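Side-chain contacts in ethyl acetate hydrolase (Pseudomonas veronii, PDB 5EFZ), which hydrolyses ethyl acetate to ethanol and acetate, acting as an alpha/beta-hydrolase esterase in the bacterial breakdown of short-chain methyl ketones such as 2-butanone: residues I80-G83 and P88-Y91; R84-S89 and L144-G149; C92-N97 and F139-L144. All blocks are in the same frame, centred on the assembly; numbering follows the deposited sequence.

Interaction 1. Residues I80-G83 and P88-Y91; sequences IGEG and PSKY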
ATOM      1  N   ILE A  80     -17.370   3.195 -23.101  1.00 20.25           N
ATOM      2  CA  ILE A  80     -18.280   3.774 -24.102  1.00 19.53           C
ATOM      3  C   ILE A  80     -18.855   2.731 -25.050  1.00 24.65           C
ATOM      4  O   ILE A  80     -18.122   1.885 -25.559  1.00 28.53           O
ATOM      5  CB  ILE A  80     -17.556   4.880 -24.913  1.00 25.59           C
ATOM      6  CG1 ILE A  80     -17.108   5.997 -23.970  1.00 24.60           C
ATOM      7  CG2 ILE A  80     -18.465   5.385 -26.070  1.00 21.63           C
ATOM      8  CD1 ILE A  80     -16.228   7.084 -24.659  1.00 25.70           C
ATOM      9  N   GLY A  81     -20.176   2.768 -25.277  1.00 21.52           N
ATOM     10  CA  GLY A  81     -20.771   1.848 -26.226  1.00 24.57           C
ATOM     11  C   GLY A  81     -22.291   1.838 -26.192  1.00 28.68           C
ATOM     12  O   GLY A  81     -22.924   2.283 -25.225  1.00 27.63           O
ATOM     13  N   GLU A  82     -22.893   1.306 -27.238  1.00 32.59           N
ATOM     14  CA  GLU A  82     -24.344   1.355 -27.316  1.00 39.75           C
ATOM     15  C   GLU A  82     -25.085   0.674 -26.149  1.00 41.51           C
ATOM     16  O   GLU A  82     -26.105   1.177 -25.694  1.00 46.56           O
ATOM     17  CB  GLU A  82     -24.807   0.791 -28.655  1.00 45.45           C
ATOM     18  CG  GLU A  82     -24.654   1.845 -29.738  1.00 48.71           C
ATOM     19  CD  GLU A  82     -25.422   1.552 -31.008  1.00 54.61           C
ATOM     20  OE1 GLU A  82     -26.057   0.474 -31.120  1.00 58.81           O
ATOM     21  OE2 GLU A  82     -25.390   2.426 -31.895  1.00 54.99           O
ATOM     22  N   GLY A  83     -24.589  -0.417 -25.605  1.00 41.75           N
ATOM     23  CA  GLY A  83     -25.349  -0.983 -24.493  1.00 44.11           C
ATOM     24  C   GLY A  83     -25.140  -0.280 -23.147  1.00 41.15           C
ATOM     25  O   GLY A  83     -25.668  -0.692 -22.126  1.00 42.99           O
ATOM     26  N   PRO A  88     -23.144   6.407 -27.203  1.00 26.49           N
ATOM     27  CA  PRO A  88     -22.962   7.427 -28.248  1.00 26.07           C
ATOM     28  C   PRO A  88     -24.137   7.545 -29.228  1.00 27.81           C
ATOM     29  O   PRO A  88     -24.161   8.454 -30.087  1.00 26.71           O
ATOM     30  CB  PRO A  88     -21.678   6.966 -28.947  1.00 28.17           C
ATOM     31  CG  PRO A  88     -21.663   5.488 -28.752  1.00 28.17           C
ATOM     32  CD  PRO A  88     -22.307   5.212 -27.426  1.00 25.51           C
ATOM     33  N   SER A  89     -25.139   6.678 -29.106  1.00 29.03           N
ATOM     34  CA  SER A  89     -26.330   6.873 -29.923  1.00 30.59           C
ATOM     35  C   SER A  89     -27.271   7.895 -29.263  1.00 29.52           C
ATOM     36  O   SER A  89     -28.264   8.320 -29.863  1.00 29.79           O
ATOM     37  CB  SER A  89     -27.057   5.543 -30.166  1.00 35.96           C
ATOM     38  OG  SER A  89     -27.605   5.028 -28.966  1.00 37.89           O
ATOM     39  N   LYS A  90     -26.967   8.289 -28.027  1.00 27.93           N
ATOM     40  CA  LYS A  90     -27.800   9.258 -27.303  1.00 28.09           C
ATOM     41  C   LYS A  90     -27.010  10.512 -26.921  1.00 26.36           C
ATOM     42  O   LYS A  90     -27.565  11.609 -26.865  1.00 24.46           O
ATOM     43  CB  LYS A  90     -28.392   8.632 -26.035  1.00 29.50           C
ATOM     44  CG  LYS A  90     -29.373   7.473 -26.273  1.00 34.41           C
ATOM     45  CD  LYS A  90     -29.580   6.716 -24.971  1.00 39.14           C
ATOM     46  CE  LYS A  90     -30.599   5.585 -25.114  1.00 45.48           C
ATOM     47  NZ  LYS A  90     -30.535   4.751 -23.872  1.00 48.61           N
ATOM     48  N   TYR A  91     -25.728  10.335 -26.623  1.00 22.78           N
ATOM     49  CA  TYR A  91     -24.875  11.432 -26.122  1.00 22.22           C
ATOM     50  C   TYR A  91     -23.709  11.707 -27.049  1.00 22.43           C
ATOM     51  O   TYR A  91     -23.275  10.822 -27.793  1.00 25.90           O
ATOM     52  CB  TYR A  91     -24.345  11.087 -24.717  1.00 19.29           C
ATOM     53  CG  TYR A  91     -25.468  10.925 -23.752  1.00 19.34           C
ATOM     54  CD1 TYR A  91     -26.054  12.029 -23.183  1.00 19.24           C
ATOM     55  CD2 TYR A  91     -25.950   9.659 -23.417  1.00 22.24           C
ATOM     56  CE1 TYR A  91     -27.115  11.905 -22.304  1.00 23.86           C
ATOM     57  CE2 TYR A  91     -27.007   9.512 -22.539  1.00 24.25           C
ATOM     58  CZ  TYR A  91     -27.588  10.643 -21.986  1.00 24.14           C
ATOM     59  OH  TYR A  91     -28.634  10.525 -21.115  1.00 25.78           O
TER
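Pro-88 turns the CG-CD edge of its ring to the side chain of Ile-80 and the carbonyl group of Gly-81, and its contacts grow closer round the ring. CB stays back from the neighbouring segment. CG of Pro-88 comes to 4.2 Å from CG2 of Ile-80, and CD of Pro-88 goes deepest: it lies 4.1 Å from that same methyl and 3.6 Å from the carbonyl carbon C of Gly-81. A proline suits this place because its ring is compact and apolar, and CD can approach a peptide group closely. In Ile-80, chi1 of -61° puts CG1 beside the backbone N and leaves CG2 opposite it, facing the proline, while CG1 carries CD1 to Ile-93 and Val-95 of strand 92-96. Gly-81 adopts an extended conformation (phi 170°) open to few residues other than glycine. Towards solvent, OE2 of Glu-82 comes to 3.9 Å from CB of Ser-89, a loose approach without a bond; the hydroxyl of Ser-89 is instead held by Asp-87. Charged and hydroxylic residues fit this exposed edge. The loop thus folds back on itself between helix 72-79 and strand 92-96, as part of a beta-alpha-beta crossover of the alpha/beta-hydrolase fold.

Interaction 2. Residues R84-S89 and L144-G149; sequences RALDPS and LALVVG
A single leucine, Leu-86, makes the whole contact with Leu-146 and Val-148, and it does so from the centre of an inverse gamma turn, across backbones that come no nearer than 9.7 Å between the CA atoms of Leu-86 and Val-148. The tight turn, closed by a weak bond from Asp-87 N to Ala-85 O, has the side chain pointing to the strand. There its fork is shared between two residues: CD2 of Leu-86 meets CD2 of Leu-146 at 4.2 Å, and CD1 of Leu-86 meets CG1 of Val-148 at the same 4.2 Å. Leu-146 and Val-148 are two apart on strand 146-150, so both present their side chains on one face of the sheet. With CG anti to its backbone N (chi1 171°), Leu-146 crosses Leu-86 at about a right angle, methyl against methyl. A forked leucine suits a place with two neighbours to reach, and a beta-branched valine suits an inner strand. Ile-62 also packs on Leu-86, while Leu-355 and Leu-356 of helix 342-356 pack on Leu-146. All three touching residues are buried, and the contact is apolar.

Just past the leucine, the loop is fixed by polar bonds. OD1 of Asp-87 accepts from Ser-89 N at 2.9 Å, which makes an Asx turn, and from Ser-89 OG at 2.6 Å; both donors arrive from the same face of the carboxylate, tilted out of its plane. Arg-84 ties the other end to helix 342-356 through a salt bridge with Asp-349.

Val-148 stands directly before Gly-149, the first glycine of a GxSxG sequence, and the strand runs on towards Ser-151, the probable nucleophile: this is the strand that leads into the nucleophile elbow of alpha/beta hydrolases.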
ATOM      1  N   ARG A  84     -24.370   0.794 -23.139  1.00 32.15           N
ATOM      2  CA  ARG A  84     -23.816   1.300 -21.880  1.00 29.18           C
ATOM      3  C   ARG A  84     -24.483   2.608 -21.436  1.00 28.91           C
ATOM      4  O   ARG A  84     -25.267   3.178 -22.178  1.00 29.62           O
ATOM      5  CB  ARG A  84     -22.305   1.501 -22.029  1.00 27.86           C
ATOM      6  CG  ARG A  84     -21.558   0.332 -22.687  1.00 28.02           C
ATOM      7  CD  ARG A  84     -21.399  -0.846 -21.741  1.00 28.00           C
ATOM      8  NE  ARG A  84     -20.620  -0.510 -20.540  1.00 26.89           N
ATOM      9  CZ  ARG A  84     -19.288  -0.510 -20.468  1.00 27.50           C
ATOM     10  NH1 ARG A  84     -18.550  -0.825 -21.531  1.00 27.33           N
ATOM     11  NH2 ARG A  84     -18.684  -0.203 -19.320  1.00 23.44           N
ATOM     12  N   ALA A  85     -24.162   3.092 -20.238  1.00 27.61           N
ATOM     13  CA  ALA A  85     -24.648   4.411 -19.817  1.00 26.83           C
ATOM     14  C   ALA A  85     -24.091   5.513 -20.741  1.00 24.77           C
ATOM     15  O   ALA A  85     -24.839   6.400 -21.199  1.00 26.64           O
ATOM     16  CB  ALA A  85     -24.267   4.693 -18.349  1.00 24.66           C
ATOM     17  N   LEU A  86     -22.779   5.472 -20.995  1.00 23.04           N
ATOM     18  CA  LEU A  86     -22.159   6.402 -21.946  1.00 21.56           C
ATOM     19  C   LEU A  86     -22.398   5.872 -23.357  1.00 23.26           C
ATOM     20  O   LEU A  86     -21.529   5.271 -23.978  1.00 22.14           O
ATOM     21  CB  LEU A  86     -20.668   6.556 -21.679  1.00 21.83           C
ATOM     22  CG  LEU A  86     -20.323   6.967 -20.239  1.00 22.87           C
ATOM     23  CD1 LEU A  86     -18.847   7.246 -20.105  1.00 21.00           C
ATOM     24  CD2 LEU A  86     -21.159   8.167 -19.810  1.00 22.48           C
ATOM     25  N   ASP A  87     -23.593   6.131 -23.849  1.00 24.10           N
ATOM     26  CA  ASP A  87     -24.091   5.585 -25.093  1.00 25.77           C
ATOM     27  C   ASP A  87     -23.989   6.641 -26.193  1.00 24.30           C
ATOM     28  O   ASP A  87     -24.695   7.635 -26.151  1.00 22.50           O
ATOM     29  CB  ASP A  87     -25.551   5.147 -24.881  1.00 27.38           C
ATOM     30  CG  ASP A  87     -26.160   4.439 -26.080  1.00 30.75           C
ATOM     31  OD1 ASP A  87     -25.690   4.600 -27.225  1.00 30.03           O
ATOM     32  OD2 ASP A  87     -27.152   3.706 -25.862  1.00 33.29           O
ATOM     33  N   PRO A  88     -23.144   6.407 -27.203  1.00 26.49           N
ATOM     34  CA  PRO A  88     -22.962   7.427 -28.248  1.00 26.07           C
ATOM     35  C   PRO A  88     -24.137   7.545 -29.228  1.00 27.81           C
ATOM     36  O   PRO A  88     -24.161   8.454 -30.087  1.00 26.71           O
ATOM     37  CB  PRO A  88     -21.678   6.966 -28.947  1.00 28.17           C
ATOM     38  CG  PRO A  88     -21.663   5.488 -28.752  1.00 28.17           C
ATOM     39  CD  PRO A  88     -22.307   5.212 -27.426  1.00 25.51           C
ATOM     40  N   SER A  89     -25.139   6.678 -29.106  1.00 29.03           N
ATOM     41  CA  SER A  89     -26.330   6.873 -29.923  1.00 30.59           C
ATOM     42  C   SER A  89     -27.271   7.895 -29.263  1.00 29.52           C
ATOM     43  O   SER A  89     -28.264   8.320 -29.863  1.00 29.79           O
ATOM     44  CB  SER A  89     -27.057   5.543 -30.166  1.00 35.96           C
ATOM     45  OG  SER A  89     -27.605   5.028 -28.966  1.00 37.89           O
ATOM     46  N   LEU A 144     -22.595  21.093 -19.897  1.00 18.43           N
ATOM     47  CA  LEU A 144     -22.374  19.636 -19.987  1.00 20.55           C
ATOM     48  C   LEU A 144     -23.480  18.830 -19.279  1.00 23.41           C
ATOM     49  O   LEU A 144     -23.801  19.103 -18.111  1.00 22.57           O
ATOM     50  CB  LEU A 144     -21.020  19.279 -19.390  1.00 20.18           C
ATOM     51  CG  LEU A 144     -19.850  19.849 -20.211  1.00 22.31           C
ATOM     52  CD1 LEU A 144     -18.546  19.887 -19.384  1.00 19.12           C
ATOM     53  CD2 LEU A 144     -19.683  19.025 -21.491  1.00 25.21           C
ATOM     54  N   ALA A 145     -24.046  17.839 -19.982  1.00 22.13           N
ATOM     55  CA  ALA A 145     -25.004  16.919 -19.359  1.00 21.43           C
ATOM     56  C   ALA A 145     -24.361  16.142 -18.221  1.00 19.75           C
ATOM     57  O   ALA A 145     -25.044  15.796 -17.265  1.00 21.15           O
ATOM     58  CB  ALA A 145     -25.595  15.947 -20.389  1.00 23.26           C
ATOM     59  N   LEU A 146     -23.053  15.864 -18.320  1.00 17.81           N
ATOM     60  CA  LEU A 146     -22.334  15.060 -17.324  1.00 16.11           C
ATOM     61  C   LEU A 146     -20.848  15.279 -17.527  1.00 18.40           C
ATOM     62  O   LEU A 146     -20.407  15.370 -18.675  1.00 18.30           O
ATOM     63  CB  LEU A 146     -22.666  13.558 -17.471  1.00 16.51           C
ATOM     64  CG  LEU A 146     -21.819  12.585 -16.635  1.00 18.05           C
ATOM     65  CD1 LEU A 146     -22.174  12.811 -15.132  1.00 16.12           C
ATOM     66  CD2 LEU A 146     -22.164  11.144 -17.033  1.00 18.29           C
ATOM     67  N   VAL A 147     -20.115  15.455 -16.424  1.00 15.34           N
ATOM     68  CA  VAL A 147     -18.674  15.292 -16.406  1.00 14.89           C
ATOM     69  C   VAL A 147     -18.390  14.020 -15.594  1.00 17.14           C
ATOM     70  O   VAL A 147     -18.893  13.864 -14.487  1.00 17.87           O
ATOM     71  CB  VAL A 147     -17.965  16.488 -15.795  1.00 15.79           C
ATOM     72  CG1 VAL A 147     -16.450  16.251 -15.830  1.00 18.53           C
ATOM     73  CG2 VAL A 147     -18.304  17.784 -16.605  1.00 19.33           C
ATOM     74  N   VAL A 148     -17.640  13.089 -16.164  1.00 14.16           N
ATOM     75  CA  VAL A 148     -17.354  11.838 -15.458  1.00 15.42           C
ATOM     76  C   VAL A 148     -15.919  11.401 -15.717  1.00 16.74           C
ATOM     77  O   VAL A 148     -15.445  11.412 -16.860  1.00 16.87           O
ATOM     78  CB  VAL A 148     -18.355  10.696 -15.872  1.00 21.04           C
ATOM     79  CG1 VAL A 148     -18.405  10.505 -17.422  1.00 19.27           C
ATOM     80  CG2 VAL A 148     -18.037   9.350 -15.120  1.00 18.08           C
ATOM     81  N   GLY A 149     -15.223  10.999 -14.650  1.00 14.52           N
ATOM     82  CA  GLY A 149     -13.877  10.474 -14.822  1.00 14.31           C
ATOM     83  C   GLY A 149     -13.466   9.702 -13.594  1.00 16.89           C
ATOM     84  O   GLY A 149     -14.114   9.811 -12.549  1.00 16.35           O
TER

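Interaction 3. Residues C92-N97 and F139-L144; sequences CIIVVN and FGIESL
Ile-94 and Ile-141 meet tip to tip, CD1 against CD1 at 3.5 Å, a tight approach for two methyl groups. The two side chains have nearly the same shape. In each, CG1 lies beside the backbone N and anti to the carbonyl carbon, and the chain then runs on extended to CD1 (chi2 175° in Ile-94 and 166° in Ile-141). Two such outstretched arms, one rising from strand 92-96 and the other coming from the loop, span a gap that the backbones leave wide.

Ile-94 has a second partner in Phe-139. The same CD1 that touches Ile-141 lies over one face of the phenyl ring, and CG2 of Ile-94, the other branch, comes to 4.2 Å from CE2 of Phe-139. Isoleucine suits this position twice over: beta branching agrees with strand geometry, and its longer branch reaches the Ile-141 tip and the ring face, while its shorter one meets the ring at CE2. Phe-139 supplies a broad surface where helix 124-139 runs out, and also packs on Val-50 and Leu-134. The next residue, Gly-140, takes a positive phi (76°), a conformation glycine adopts easily, and the chain turns there so that Ile-141 can also point inward, where it touches Ala-61 as well.

The loop 139-144 belongs to the crossover from strand 92-96 through helix 124-139 to strand 146-150, which passes strand 61-65, the strand lying between them in the sheet. Backbone bonds of Ile-94 to Ile-62 and Val-64 of that neighbouring strand fix the backbone from which its side chain projects.

Only carbon atoms meet between these two segments, so the attachment rests on dispersion forces and the exclusion of water, and its specificity on shape rather than on directed bonds.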
ATOM      1  N   CYS A  92     -23.243  12.953 -27.050  1.00 22.15           N
ATOM      2  CA  CYS A  92     -21.960  13.279 -27.638  1.00 22.61           C
ATOM      3  C   CYS A  92     -20.892  13.192 -26.551  1.00 23.51           C
ATOM      4  O   CYS A  92     -20.774  14.079 -25.686  1.00 22.25           O
ATOM      5  CB  CYS A  92     -21.992  14.675 -28.264  1.00 20.01           C
ATOM      6  SG  CYS A  92     -20.420  15.123 -29.059  1.00 24.03           S
ATOM      7  N   ILE A  93     -20.105  12.134 -26.606  1.00 17.67           N
ATOM      8  CA  ILE A  93     -19.140  11.855 -25.560  1.00 16.93           C
ATOM      9  C   ILE A  93     -17.760  12.310 -26.007  1.00 21.47           C
ATOM     10  O   ILE A  93     -17.207  11.824 -27.004  1.00 23.17           O
ATOM     11  CB  ILE A  93     -19.152  10.356 -25.204  1.00 22.08           C
ATOM     12  CG1 ILE A  93     -20.587   9.933 -24.817  1.00 24.58           C
ATOM     13  CG2 ILE A  93     -18.198  10.077 -24.067  1.00 20.27           C
ATOM     14  CD1 ILE A  93     -20.911   8.515 -25.182  1.00 27.89           C
ATOM     15  N   ILE A  94     -17.222  13.275 -25.276  1.00 19.30           N
ATOM     16  CA  ILE A  94     -16.027  13.980 -25.719  1.00 20.57           C
ATOM     17  C   ILE A  94     -14.937  13.628 -24.741  1.00 20.56           C
ATOM     18  O   ILE A  94     -15.019  14.037 -23.589  1.00 18.65           O
ATOM     19  CB  ILE A  94     -16.266  15.499 -25.765  1.00 21.02           C
ATOM     20  CG1 ILE A  94     -17.455  15.796 -26.703  1.00 19.70           C
ATOM     21  CG2 ILE A  94     -14.976  16.250 -26.172  1.00 22.86           C
ATOM     22  CD1 ILE A  94     -17.882  17.259 -26.748  1.00 21.61           C
ATOM     23  N   VAL A  95     -13.929  12.888 -25.209  1.00 17.78           N
ATOM     24  CA  VAL A  95     -12.889  12.382 -24.328  1.00 16.87           C
ATOM     25  C   VAL A  95     -11.616  13.203 -24.572  1.00 20.79           C
ATOM     26  O   VAL A  95     -11.092  13.220 -25.690  1.00 19.20           O
ATOM     27  CB  VAL A  95     -12.608  10.904 -24.578  1.00 15.43           C
ATOM     28  CG1 VAL A  95     -11.631  10.374 -23.485  1.00 15.73           C
ATOM     29  CG2 VAL A  95     -13.947  10.121 -24.603  1.00 18.26           C
ATOM     30  N   VAL A  96     -11.155  13.906 -23.543  1.00 19.58           N
ATOM     31  CA  VAL A  96     -10.067  14.859 -23.727  1.00 19.83           C
ATOM     32  C   VAL A  96      -8.844  14.385 -22.967  1.00 18.75           C
ATOM     33  O   VAL A  96      -8.886  14.195 -21.747  1.00 18.73           O
ATOM     34  CB  VAL A  96     -10.472  16.265 -23.274  1.00 18.81           C
ATOM     35  CG1 VAL A  96      -9.307  17.286 -23.517  1.00 18.97           C
ATOM     36  CG2 VAL A  96     -11.799  16.706 -23.982  1.00 16.66           C
ATOM     37  N   ASN A  97      -7.757  14.207 -23.702  1.00 16.03           N
ATOM     38  CA  ASN A  97      -6.494  13.745 -23.116  1.00 16.46           C
ATOM     39  C   ASN A  97      -5.801  14.813 -22.269  1.00 17.28           C
ATOM     40  O   ASN A  97      -5.670  15.977 -22.687  1.00 17.72           O
ATOM     41  CB  ASN A  97      -5.559  13.277 -24.234  1.00 18.74           C
ATOM     42  CG  ASN A  97      -6.030  11.970 -24.865  1.00 19.28           C
ATOM     43  OD1 ASN A  97      -5.699  10.888 -24.368  1.00 19.06           O
ATOM     44  ND2 ASN A  97      -6.778  12.066 -25.985  1.00 18.42           N
ATOM     45  N   PHE A 139     -16.220  23.712 -30.000  1.00 25.72           N
ATOM     46  CA  PHE A 139     -17.469  22.992 -30.234  1.00 23.41           C
ATOM     47  C   PHE A 139     -18.741  23.851 -30.108  1.00 27.21           C
ATOM     48  O   PHE A 139     -19.806  23.435 -30.572  1.00 29.45           O
ATOM     49  CB  PHE A 139     -17.594  21.821 -29.261  1.00 22.83           C
ATOM     50  CG  PHE A 139     -16.627  20.697 -29.504  1.00 27.28           C
ATOM     51  CD1 PHE A 139     -16.828  19.794 -30.529  1.00 29.32           C
ATOM     52  CD2 PHE A 139     -15.527  20.533 -28.673  1.00 26.79           C
ATOM     53  CE1 PHE A 139     -15.945  18.754 -30.747  1.00 31.80           C
ATOM     54  CE2 PHE A 139     -14.627  19.491 -28.875  1.00 26.87           C
ATOM     55  CZ  PHE A 139     -14.822  18.602 -29.920  1.00 28.59           C
ATOM     56  N   GLY A 140     -18.655  25.017 -29.460  1.00 24.82           N
ATOM     57  CA  GLY A 140     -19.831  25.861 -29.282  1.00 24.31           C
ATOM     58  C   GLY A 140     -20.747  25.317 -28.196  1.00 23.76           C
ATOM     59  O   GLY A 140     -21.939  25.647 -28.115  1.00 24.47           O
ATOM     60  N   ILE A 141     -20.180  24.493 -27.330  1.00 24.06           N
ATOM     61  CA  ILE A 141     -20.936  23.883 -26.227  1.00 23.85           C
ATOM     62  C   ILE A 141     -20.930  24.823 -25.012  1.00 26.11           C
ATOM     63  O   ILE A 141     -19.876  25.348 -24.632  1.00 26.89           O
ATOM     64  CB  ILE A 141     -20.339  22.508 -25.872  1.00 21.53           C
ATOM     65  CG1 ILE A 141     -20.595  21.523 -27.016  1.00 21.96           C
ATOM     66  CG2 ILE A 141     -20.899  21.959 -24.538  1.00 20.74           C
ATOM     67  CD1 ILE A 141     -19.740  20.244 -26.895  1.00 22.92           C
ATOM     68  N   GLU A 142     -22.096  25.035 -24.403  1.00 23.16           N
ATOM     69  CA  GLU A 142     -22.200  26.001 -23.323  1.00 25.34           C
ATOM     70  C   GLU A 142     -22.629  25.392 -21.977  1.00 23.66           C
ATOM     71  O   GLU A 142     -22.782  26.112 -21.000  1.00 25.79           O
ATOM     72  CB  GLU A 142     -23.172  27.119 -23.716  1.00 26.28           C
ATOM     73  CG  GLU A 142     -22.785  27.876 -24.993  1.00 28.43           C
ATOM     74  CD  GLU A 142     -21.513  28.717 -24.830  1.00 33.16           C
ATOM     75  OE1 GLU A 142     -21.003  28.863 -23.688  1.00 33.82           O
ATOM     76  OE2 GLU A 142     -21.034  29.257 -25.845  1.00 36.92           O
ATOM     77  N   SER A 143     -22.830  24.079 -21.934  1.00 22.25           N
ATOM     78  CA  SER A 143     -23.040  23.353 -20.688  1.00 19.68           C
ATOM     79  C   SER A 143     -22.800  21.872 -20.961  1.00 21.88           C
ATOM     80  O   SER A 143     -22.779  21.450 -22.114  1.00 22.78           O
ATOM     81  CB  SER A 143     -24.461  23.585 -20.099  1.00 24.66           C
ATOM     82  OG  SER A 143     -25.458  23.006 -20.915  1.00 27.06           O
ATOM     83  N   LEU A 144     -22.595  21.093 -19.897  1.00 18.43           N
ATOM     84  CA  LEU A 144     -22.374  19.636 -19.987  1.00 20.55           C
ATOM     85  C   LEU A 144     -23.480  18.830 -19.279  1.00 23.41           C
ATOM     86  O   LEU A 144     -23.801  19.103 -18.111  1.00 22.57           O
ATOM     87  CB  LEU A 144     -21.020  19.279 -19.390  1.00 20.18           C
ATOM     88  CG  LEU A 144     -19.850  19.849 -20.211  1.00 22.31           C
ATOM     89  CD1 LEU A 144     -18.546  19.887 -19.384  1.00 19.12           C
ATOM     90  CD2 LEU A 144     -19.683  19.025 -21.491  1.00 25.21           C
TER

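In the fold
Interaction 1 is a surface contact within one loop, whereas interactions 2 and 3 are buried and join distant parts of the chain to the central sheet. Interactions 1 and 2 share Pro-88 and Ser-89, and a probable hydrogen bond from Gly-81 N to Leu-86 O ties them together. Interactions 2 and 3 share Leu-144 and lie on opposite faces of the sheet: loop 84-89 packs on the side of helix 342-356, and loop 139-144 on the side of helix 124-139. Ile-93, pointing away from interaction 3, touches the loop of the other two. Chemistry follows place: aliphatic and aromatic groups inside, with a peptide group and a carboxylate taking part towards the surface.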